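Local coordinates for acyl-coenzyme A oxidase acox-1.2 (Caenorhabditis elegans, PDB 5K3J), which catalyses the FAD-dependent first step of peroxisomal beta-oxidation, desaturating the CoA-linked five-carbon omega side chains of ascaroside pheromones, with oxygen as electron acceptor, at residues G189-G192 against K193-Y197; M241-N244 against A245-N248; A351-F354 against T355-T359; R532-I535 against I536-M540. All blocks are in the same frame, centred on the assembly; numbering follows the deposited sequence.

Contact 1. Residues G189-G192 against K193-Y197; sequences GALG and KSCNY
Ala190 and Cys195 meet round a tight bend, the cysteine directing its CB at residues 189-192 while the alanine methyl stands beside the turn. The thiol lies near the start of the turn: SG is 3.9 Å from Leu191 CA and 4.4 Å from Leu191 CD1, at the flank of the leucine. That placement follows from a first torsion of 81°, which sets SG between the backbone N and the carbonyl carbon. Ala190 CB instead rests 3.9 Å from Ser194 CB. The chain closes with Cys195 N reaching Ala190 O at 2.9 Å, almost straight (169°) and in the carbonyl plane, an i to i+5 bond of the pi-turn type, in the loop joining strands 185-189 and 197-205. At the head of this loop the amide of Gly189 hydrogen-bonds FAD O4, so the turn directly follows a flavin-binding residue. A water donates to both Leu191 O and Cys195 O, the latter at 2.6 Å, and ties the two limbs together. Lys193 bends at its second torsion and lays CD near Gly192 O, while its NZ bonds Ala642 O of the second subunit. Ser194, inside the turn, has its OG bonded to Asp247 OD1.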
loop_
_atom_site.group_PDB
_atom_site.type_symbol
_atom_site.label_atom_id
_atom_site.label_comp_id
_atom_site.label_asym_id
_atom_site.label_seq_id
_atom_site.Cartn_x
_atom_site.Cartn_y
_atom_site.Cartn_z
ATOM N N GLY A 189 -18.018 3.328 12.429
ATOM C CA GLY A 189 -17.560 4.699 12.549
ATOM C C GLY A 189 -18.477 5.468 13.480
ATOM O O GLY A 189 -19.689 5.247 13.476
ATOM N N ALA A 190 -17.886 6.347 14.288
ATOM C CA ALA A 190 -18.602 7.200 15.239
ATOM C C ALA A 190 -19.245 6.438 16.403
ATOM O O ALA A 190 -19.860 7.051 17.274
ATOM C CB ALA A 190 -19.661 8.033 14.511
ATOM N N LEU A 191 -19.097 5.117 16.437
ATOM C CA LEU A 191 -19.724 4.328 17.496
ATOM C C LEU A 191 -19.120 4.617 18.868
ATOM O O LEU A 191 -19.841 4.790 19.849
ATOM C CB LEU A 191 -19.626 2.827 17.191
ATOM C CG LEU A 191 -20.120 1.886 18.300
ATOM C CD1 LEU A 191 -21.552 2.208 18.691
ATOM C CD2 LEU A 191 -19.998 0.433 17.867
ATOM N N GLY A 192 -17.797 4.682 18.924
ATOM C CA GLY A 192 -17.093 4.850 20.180
ATOM C C GLY A 192 -17.298 6.167 20.908
ATOM O O GLY A 192 -17.521 6.169 22.116
ATOM N N LYS A 193 -17.226 7.286 20.191
ATOM C CA LYS A 193 -17.161 8.585 20.856
ATOM C C LYS A 193 -18.173 9.636 20.392
ATOM O O LYS A 193 -18.555 10.509 21.172
ATOM C CB LYS A 193 -15.748 9.154 20.697
ATOM C CG LYS A 193 -14.685 8.352 21.422
ATOM C CD LYS A 193 -15.074 8.164 22.877
ATOM C CE LYS A 193 -13.968 7.489 23.664
ATOM N NZ LYS A 193 -14.286 7.409 25.118
ATOM N N SER A 194 -18.609 9.555 19.141
ATOM C CA SER A 194 -19.384 10.642 18.549
ATOM C C SER A 194 -20.896 10.450 18.631
ATOM O O SER A 194 -21.604 11.317 19.146
ATOM C CB SER A 194 -18.969 10.838 17.092
ATOM O OG SER A 194 -17.652 11.352 17.019
ATOM N N CYS A 195 -21.391 9.326 18.124
ATOM C CA CYS A 195 -22.830 9.112 18.022
ATOM C C CYS A 195 -23.483 8.967 19.390
ATOM O O CYS A 195 -22.843 8.558 20.366
ATOM C CB CYS A 195 -23.134 7.875 17.175
ATOM S SG CYS A 195 -22.995 6.310 18.061
ATOM N N ASN A 196 -24.758 9.332 19.460
ATOM C CA ASN A 196 -25.571 9.011 20.624
ATOM C C ASN A 196 -26.706 8.078 20.225
ATOM O O ASN A 196 -27.405 7.537 21.082
ATOM C CB ASN A 196 -26.118 10.272 21.301
ATOM C CG ASN A 196 -26.628 11.297 20.316
ATOM O OD1 ASN A 196 -26.822 11.012 19.133
ATOM N ND2 ASN A 196 -26.851 12.507 20.805
ATOM N N TYR A 197 -26.867 7.884 18.918
ATOM C CA TYR A 197 -27.776 6.877 18.393
ATOM C C TYR A 197 -27.029 5.917 17.477
ATOM O O TYR A 197 -26.085 6.305 16.794
ATOM C CB TYR A 197 -28.934 7.526 17.639
ATOM C CG TYR A 197 -30.004 8.106 18.534
ATOM C CD1 TYR A 197 -29.816 9.328 19.167
ATOM C CD2 TYR A 197 -31.205 7.435 18.745
ATOM C CE1 TYR A 197 -30.787 9.864 19.984
ATOM C CE2 TYR A 197 -32.184 7.966 19.565
ATOM C CZ TYR A 197 -31.967 9.183 20.182
ATOM O OH TYR A 197 -32.928 9.730 20.999
HETATM O O HOH W 1 -20.603 7.634 21.170
#

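Contact 2. Residues M241-N244 against A245-N248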
loop_
_atom_site.group_PDB
_atom_site.type_symbol
_atom_site.label_atom_id
_atom_site.label_comp_id
_atom_site.label_asym_id
_atom_site.label_seq_id
_atom_site.Cartn_x
_atom_site.Cartn_y
_atom_site.Cartn_z
ATOM N N MET A 241 -4.665 2.088 10.465
ATOM C CA MET A 241 -3.799 2.317 9.309
ATOM C C MET A 241 -4.004 3.732 8.783
ATOM O O MET A 241 -3.051 4.427 8.428
ATOM C CB MET A 241 -4.076 1.291 8.206
ATOM C CG MET A 241 -3.308 1.566 6.923
ATOM S SD MET A 241 -3.527 0.304 5.653
ATOM C CE MET A 241 -2.175 0.701 4.546
ATOM N N ASN A 242 -5.263 4.150 8.753
ATOM C CA ASN A 242 -5.615 5.531 8.474
ATOM C C ASN A 242 -7.017 5.818 8.985
ATOM O O ASN A 242 -7.545 5.060 9.798
ATOM C CB ASN A 242 -5.518 5.832 6.981
ATOM C CG ASN A 242 -5.058 7.246 6.710
ATOM O OD1 ASN A 242 -5.793 8.208 6.940
ATOM N ND2 ASN A 242 -3.832 7.382 6.226
ATOM N N PHE A 243 -7.612 6.905 8.497
ATOM C CA PHE A 243 -8.963 7.299 8.882
ATOM C C PHE A 243 -9.011 7.616 10.376
ATOM O O PHE A 243 -10.016 7.364 11.039
ATOM C CB PHE A 243 -9.966 6.194 8.523
ATOM C CG PHE A 243 -11.376 6.679 8.337
ATOM C CD1 PHE A 243 -11.658 7.691 7.438
ATOM C CD2 PHE A 243 -12.425 6.098 9.033
ATOM C CE1 PHE A 243 -12.949 8.139 7.255
ATOM C CE2 PHE A 243 -13.724 6.538 8.850
ATOM C CZ PHE A 243 -13.986 7.560 7.959
ATOM N N ASN A 244 -7.926 8.189 10.896
ATOM C CA ASN A 244 -7.764 8.362 12.340
ATOM C C ASN A 244 -8.329 9.660 12.924
ATOM O O ASN A 244 -8.196 9.912 14.121
ATOM C CB ASN A 244 -6.279 8.256 12.707
ATOM C CG ASN A 244 -5.737 6.851 12.539
ATOM O OD1 ASN A 244 -6.092 5.944 13.292
ATOM N ND2 ASN A 244 -4.864 6.665 11.555
ATOM N N ALA A 245 -8.952 10.489 12.096
ATOM C CA ALA A 245 -9.661 11.646 12.626
ATOM C C ALA A 245 -11.064 11.202 13.012
ATOM O O ALA A 245 -11.790 11.904 13.713
ATOM C CB ALA A 245 -9.699 12.785 11.617
ATOM N N ALA A 246 -11.428 10.012 12.549
ATOM C CA ALA A 246 -12.692 9.392 12.910
ATOM C C ALA A 246 -12.524 8.511 14.142
ATOM O O ALA A 246 -11.430 8.028 14.428
ATOM C CB ALA A 246 -13.231 8.582 11.743
ATOM N N ASP A 247 -13.609 8.309 14.877
ATOM C CA ASP A 247 -13.583 7.363 15.980
ATOM C C ASP A 247 -14.404 6.138 15.603
ATOM O O ASP A 247 -15.630 6.178 15.551
ATOM C CB ASP A 247 -14.096 8.003 17.279
ATOM C CG ASP A 247 -15.511 8.535 17.156
ATOM O OD1 ASP A 247 -15.694 9.605 16.539
ATOM O OD2 ASP A 247 -16.441 7.883 17.679
ATOM N N ASN A 248 -13.712 5.052 15.293
ATOM C CA ASN A 248 -14.379 3.782 15.086
ATOM C C ASN A 248 -14.418 3.048 16.417
ATOM O O ASN A 248 -13.389 2.882 17.070
ATOM C CB ASN A 248 -13.668 2.977 14.001
ATOM C CG ASN A 248 -13.611 3.720 12.682
ATOM O OD1 ASN A 248 -12.788 4.615 12.497
ATOM N ND2 ASN A 248 -14.490 3.355 11.760
#
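Ala245 and Phe243 are two residues apart in a type I beta turn running from Phe243 to Ala246, and Ala245 occupies its third position, with its backbone bonded to Glu107. Ala246 closes the turn: its N reaches Phe243 O in a weak bond of 3.4 Å. The same residue supplies the main side-chain contact, for its CB sits over one face of the Phe243 ring, 3.9 Å from the centroid and 25° off the ring normal, a CH-pi contact displaced toward the rim at CE2. The ring can fold back over the turn because CG lies anti to the backbone N (chi1 -156°). Asp247 faces the other way and accepts from Lys193 N. Asn248 returns toward the ring, crossing the phenylalanine side chain at about a right angle, with OD1 3.8 Å from Phe243 CD2. That oxygen is held by Lys240 NZ, which also bonds Phe243 O and Ala246 O, so one ammonium gathers two turn carbonyls and the Asn248 amide oxygen. Replacing Phe243 by an alanine would probably open a gap over the Ala246 methyl and deprive the bound ascaroside-CoA of a wall it touches. Phe243 also packs on Ile424 of helix 418-426 and on Tyr412 of the second subunit, whereas Asn248 ND2 bonds Trp187 O, stitching the start of strand 248-253 to strand 185-189.

Contact 3. Residues A351-F354 against T355-T359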
loop_
_atom_site.group_PDB
_atom_site.type_symbol
_atom_site.label_atom_id
_atom_site.label_comp_id
_atom_site.label_asym_id
_atom_site.label_seq_id
_atom_site.Cartn_x
_atom_site.Cartn_y
_atom_site.Cartn_z
ATOM N N ALA A 351 -12.457 5.979 -16.299
ATOM C CA ALA A 351 -13.256 4.792 -16.580
ATOM C C ALA A 351 -14.091 4.381 -15.372
ATOM O O ALA A 351 -15.260 4.018 -15.514
ATOM C CB ALA A 351 -12.363 3.641 -17.018
ATOM N N PHE A 352 -13.489 4.444 -14.188
ATOM C CA PHE A 352 -14.183 4.067 -12.959
ATOM C C PHE A 352 -15.346 5.013 -12.672
ATOM O O PHE A 352 -16.440 4.578 -12.313
ATOM C CB PHE A 352 -13.229 4.057 -11.755
ATOM C CG PHE A 352 -12.155 3.006 -11.827
ATOM C CD1 PHE A 352 -12.207 1.998 -12.774
ATOM C CD2 PHE A 352 -11.091 3.028 -10.938
ATOM C CE1 PHE A 352 -11.220 1.039 -12.840
ATOM C CE2 PHE A 352 -10.101 2.071 -10.999
ATOM C CZ PHE A 352 -10.166 1.075 -11.952
ATOM N N ILE A 353 -15.095 6.310 -12.830
ATOM C CA ILE A 353 -16.078 7.343 -12.511
ATOM C C ILE A 353 -17.320 7.234 -13.393
ATOM O O ILE A 353 -18.448 7.351 -12.908
ATOM C CB ILE A 353 -15.455 8.750 -12.644
ATOM C CG1 ILE A 353 -14.544 9.028 -11.447
ATOM C CG2 ILE A 353 -16.532 9.825 -12.743
ATOM C CD1 ILE A 353 -13.673 10.250 -11.615
ATOM N N PHE A 354 -17.110 6.991 -14.683
ATOM C CA PHE A 354 -18.221 6.818 -15.616
ATOM C C PHE A 354 -18.960 5.521 -15.321
ATOM O O PHE A 354 -20.181 5.441 -15.458
ATOM C CB PHE A 354 -17.719 6.829 -17.060
ATOM C CG PHE A 354 -17.052 8.113 -17.456
ATOM C CD1 PHE A 354 -17.493 9.318 -16.941
ATOM C CD2 PHE A 354 -15.978 8.117 -18.332
ATOM C CE1 PHE A 354 -16.884 10.500 -17.292
ATOM C CE2 PHE A 354 -15.363 9.300 -18.689
ATOM C CZ PHE A 354 -15.818 10.494 -18.167
ATOM N N THR A 355 -18.205 4.506 -14.918
ATOM C CA THR A 355 -18.784 3.250 -14.468
ATOM C C THR A 355 -19.577 3.495 -13.189
ATOM O O THR A 355 -20.590 2.842 -12.933
ATOM C CB THR A 355 -17.690 2.185 -14.229
ATOM O OG1 THR A 355 -16.919 2.013 -15.425
ATOM C CG2 THR A 355 -18.299 0.849 -13.832
ATOM N N GLY A 356 -19.110 4.456 -12.396
ATOM C CA GLY A 356 -19.771 4.826 -11.161
ATOM C C GLY A 356 -21.110 5.507 -11.380
ATOM O O GLY A 356 -22.056 5.269 -10.630
ATOM N N PHE A 357 -21.194 6.353 -12.407
ATOM C CA PHE A 357 -22.437 7.057 -12.722
ATOM C C PHE A 357 -23.574 6.097 -13.046
ATOM O O PHE A 357 -24.716 6.326 -12.647
ATOM C CB PHE A 357 -22.244 8.023 -13.898
ATOM C CG PHE A 357 -21.749 9.379 -13.493
ATOM C CD1 PHE A 357 -22.506 10.177 -12.654
ATOM C CD2 PHE A 357 -20.541 9.861 -13.956
ATOM C CE1 PHE A 357 -22.062 11.418 -12.274
ATOM C CE2 PHE A 357 -20.096 11.107 -13.577
ATOM C CZ PHE A 357 -20.856 11.883 -12.737
ATOM N N GLU A 358 -23.264 5.028 -13.771
ATOM C CA GLU A 358 -24.278 4.048 -14.141
ATOM C C GLU A 358 -24.819 3.304 -12.920
ATOM O O GLU A 358 -26.031 3.218 -12.733
ATOM C CB GLU A 358 -23.720 3.049 -15.155
ATOM C CG GLU A 358 -23.428 3.634 -16.525
ATOM C CD GLU A 358 -23.197 2.561 -17.573
ATOM O OE1 GLU A 358 -23.433 1.372 -17.270
ATOM O OE2 GLU A 358 -22.777 2.906 -18.698
ATOM N N THR A 359 -23.922 2.781 -12.089
ATOM C CA THR A 359 -24.334 1.972 -10.944
ATOM C C THR A 359 -24.924 2.816 -9.814
ATOM O O THR A 359 -25.697 2.313 -8.999
ATOM C CB THR A 359 -23.166 1.133 -10.394
ATOM O OG1 THR A 359 -22.094 1.996 -9.999
ATOM C CG2 THR A 359 -22.670 0.157 -11.454
#
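Thr355 and Ala351, one helical turn apart, share a doubly occupied carbonyl. Ala351 O accepts from Thr355 N at 3.0 Å and from Thr355 OG1 at 2.6 Å, the two donors arriving from opposite faces of the carbonyl plane. The hydroxyl is carried back along the helix by a first torsion of -56°, which sets OG1 beside its own backbone N. This satisfies a buried hydroxyl within its own helix, on the side where Thr355 meets Phe534 and Ala538 of helix 520-543. With a valine in its place, Ala351 O would probably keep the backbone bond but lose its second donor, leaving that polar grip on the helix unmade. Phe354 and Phe357 occupy another side. Phe357 CD2 approaches the edge of the Phe354 ring, 4.3 Å from CD1, so the rings meet without stacking. Phe357 also runs alongside Ile353, both pointing the same way, with CE2 3.9 Å from Ile353 CG2, and the pair packs on Met298 of helix 287-315. On the backbone, Phe357 N bonds Ile353 O at 3.0 Å, the regular i to i+4 link. Glu358, further on, forms a salt bridge with Arg541. Packed against helices 287-315, 379-405 and 520-543, helix 343-363 is an interior helix of the C-alpha1 domain, in the mainly helical part of the acyl-CoA oxidase fold.

Contact 4. Residues R532-I535 against I536-M540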
loop_
_atom_site.group_PDB
_atom_site.type_symbol
_atom_site.label_atom_id
_atom_site.label_comp_id
_atom_site.label_asym_id
_atom_site.label_seq_id
_atom_site.Cartn_x
_atom_site.Cartn_y
_atom_site.Cartn_z
ATOM N N ARG A 532 -14.201 -6.048 -15.393
ATOM C CA ARG A 532 -13.278 -5.255 -16.183
ATOM C C ARG A 532 -13.894 -5.002 -17.546
ATOM O O ARG A 532 -13.711 -3.939 -18.137
ATOM C CB ARG A 532 -11.923 -5.946 -16.315
ATOM C CG ARG A 532 -11.086 -5.903 -15.047
ATOM C CD ARG A 532 -9.678 -5.419 -15.334
ATOM N NE ARG A 532 -8.678 -6.415 -14.971
ATOM C CZ ARG A 532 -7.372 -6.251 -15.147
ATOM N NH1 ARG A 532 -6.909 -5.128 -15.680
ATOM N NH2 ARG A 532 -6.524 -7.207 -14.790
ATOM N N LEU A 533 -14.632 -5.991 -18.037
ATOM C CA LEU A 533 -15.393 -5.838 -19.267
ATOM C C LEU A 533 -16.414 -4.721 -19.110
ATOM O O LEU A 533 -16.566 -3.882 -19.997
ATOM C CB LEU A 533 -16.086 -7.151 -19.645
ATOM C CG LEU A 533 -17.235 -7.098 -20.658
ATOM C CD1 LEU A 533 -16.795 -6.500 -21.990
ATOM C CD2 LEU A 533 -17.822 -8.485 -20.869
ATOM N N PHE A 534 -17.102 -4.709 -17.971
ATOM C CA PHE A 534 -18.146 -3.721 -17.718
ATOM C C PHE A 534 -17.594 -2.304 -17.631
ATOM O O PHE A 534 -18.173 -1.374 -18.191
ATOM C CB PHE A 534 -18.899 -4.057 -16.430
ATOM C CG PHE A 534 -20.050 -3.134 -16.147
ATOM C CD1 PHE A 534 -21.314 -3.408 -16.643
ATOM C CD2 PHE A 534 -19.866 -1.989 -15.386
ATOM C CE1 PHE A 534 -22.372 -2.557 -16.389
ATOM C CE2 PHE A 534 -20.917 -1.137 -15.129
ATOM C CZ PHE A 534 -22.176 -1.422 -15.632
ATOM N N ILE A 535 -16.489 -2.146 -16.908
ATOM C CA ILE A 535 -15.832 -0.848 -16.760
ATOM C C ILE A 535 -15.522 -0.245 -18.127
ATOM O O ILE A 535 -15.710 0.952 -18.351
ATOM C CB ILE A 535 -14.533 -0.967 -15.932
ATOM C CG1 ILE A 535 -14.860 -1.365 -14.491
ATOM C CG2 ILE A 535 -13.758 0.343 -15.945
ATOM C CD1 ILE A 535 -13.674 -1.889 -13.711
ATOM N N ILE A 536 -15.068 -1.094 -19.044
ATOM C CA ILE A 536 -14.755 -0.684 -20.407
ATOM C C ILE A 536 -16.001 -0.218 -21.166
ATOM O O ILE A 536 -15.998 0.856 -21.772
ATOM C CB ILE A 536 -14.087 -1.832 -21.178
ATOM C CG1 ILE A 536 -12.721 -2.142 -20.567
ATOM C CG2 ILE A 536 -13.942 -1.482 -22.648
ATOM C CD1 ILE A 536 -11.999 -3.282 -21.237
ATOM N N GLU A 537 -17.057 -1.028 -21.125
ATOM C CA GLU A 537 -18.315 -0.699 -21.792
ATOM C C GLU A 537 -18.886 0.616 -21.284
ATOM O O GLU A 537 -19.275 1.485 -22.066
ATOM C CB GLU A 537 -19.345 -1.811 -21.582
ATOM C CG GLU A 537 -18.922 -3.172 -22.080
ATOM C CD GLU A 537 -20.049 -4.177 -22.007
ATOM O OE1 GLU A 537 -20.291 -4.719 -20.908
ATOM O OE2 GLU A 537 -20.701 -4.414 -23.047
ATOM N N ALA A 538 -18.937 0.736 -19.962
ATOM C CA ALA A 538 -19.420 1.939 -19.297
ATOM C C ALA A 538 -18.680 3.178 -19.789
ATOM O O ALA A 538 -19.292 4.212 -20.064
ATOM C CB ALA A 538 -19.271 1.800 -17.791
ATOM N N PHE A 539 -17.359 3.057 -19.884
ATOM C CA PHE A 539 -16.503 4.111 -20.415
ATOM C C PHE A 539 -16.961 4.477 -21.820
ATOM O O PHE A 539 -17.248 5.641 -22.107
ATOM C CB PHE A 539 -15.042 3.648 -20.426
ATOM C CG PHE A 539 -14.034 4.767 -20.481
ATOM C CD1 PHE A 539 -14.425 6.085 -20.661
ATOM C CD2 PHE A 539 -12.683 4.492 -20.353
ATOM C CE1 PHE A 539 -13.489 7.105 -20.710
ATOM C CE2 PHE A 539 -11.743 5.504 -20.400
ATOM C CZ PHE A 539 -12.144 6.812 -20.579
ATOM N N MET A 540 -17.040 3.465 -22.680
ATOM C CA MET A 540 -17.464 3.639 -24.066
ATOM C C MET A 540 -18.788 4.379 -24.195
ATOM O O MET A 540 -18.926 5.279 -25.024
ATOM C CB MET A 540 -17.580 2.281 -24.757
ATOM C CG MET A 540 -16.264 1.559 -24.939
ATOM S SD MET A 540 -16.262 0.613 -26.470
ATOM C CE MET A 540 -16.735 1.889 -27.635
#
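Helix 520-543, part of the C-terminal helical region of the acyl-CoA oxidase fold, is joined here by four successive i to i+4 backbone bonds, from Arg532 to Ile536 through Ile535 to Phe539. The straightest links Ala538 N to Phe534 O at 2.9 Å (173°), and Glu537 N is bonded to Leu533 O at 3.1 Å. Over this ladder the side chains lean on the preceding turn. The Leu533 and Glu537 side chains pass each other at a slant, with Leu533 CD1 4.0 Å from Glu537 CG and the carboxylate oxygen OE1 3.9 Å from Leu533 CG; an extended glutamate thereby lends its methylene stem to an apolar neighbour. Ile536 sends CG1 back past Arg532 O and packs on Val484 and Phe487 of helix 481-507, as well as His562 of helix 549-569. Arg532 itself reaches away from these residues to salt bridges with Glu566 and Asp569, and its side chain comes within about 5 Å of a bound ATP, so this end of the segment adjoins the nucleotide site. On the side facing helix 343-363, Phe539 packs on Ala351, and Phe534 meets Glu358. With CG anti to the backbone N (chi1 -176°), the Phe534 ring lies on the carbonyl side, and its CE2 comes 4.3 Å from Ala538 CB.

In the fold
The four contacts form two pairs, following one another along the chain in numerical order. Contacts 1 and 2 lie in loops flanking the three-stranded antiparallel sheet of strands 185-189, 248-253 and 232-236; their centres are 13 Å apart, and Asp247 joins them. Both touch the second subunit and lie close to FAD, and contact 2 also touches the substrate through Phe243. Contacts 3 and 4 sit on helices 343-363 and 520-543, centres 9 Å apart, where Phe354 CD2 meets Phe539 CD1 at 3.5 Å; contact 4 approaches ATP through Arg532. Contacts 1 and 4 are about 39 Å apart between centres, so the pairs lie in separate regions, one sheet-bearing near flavin and substrate, the other helical near ATP.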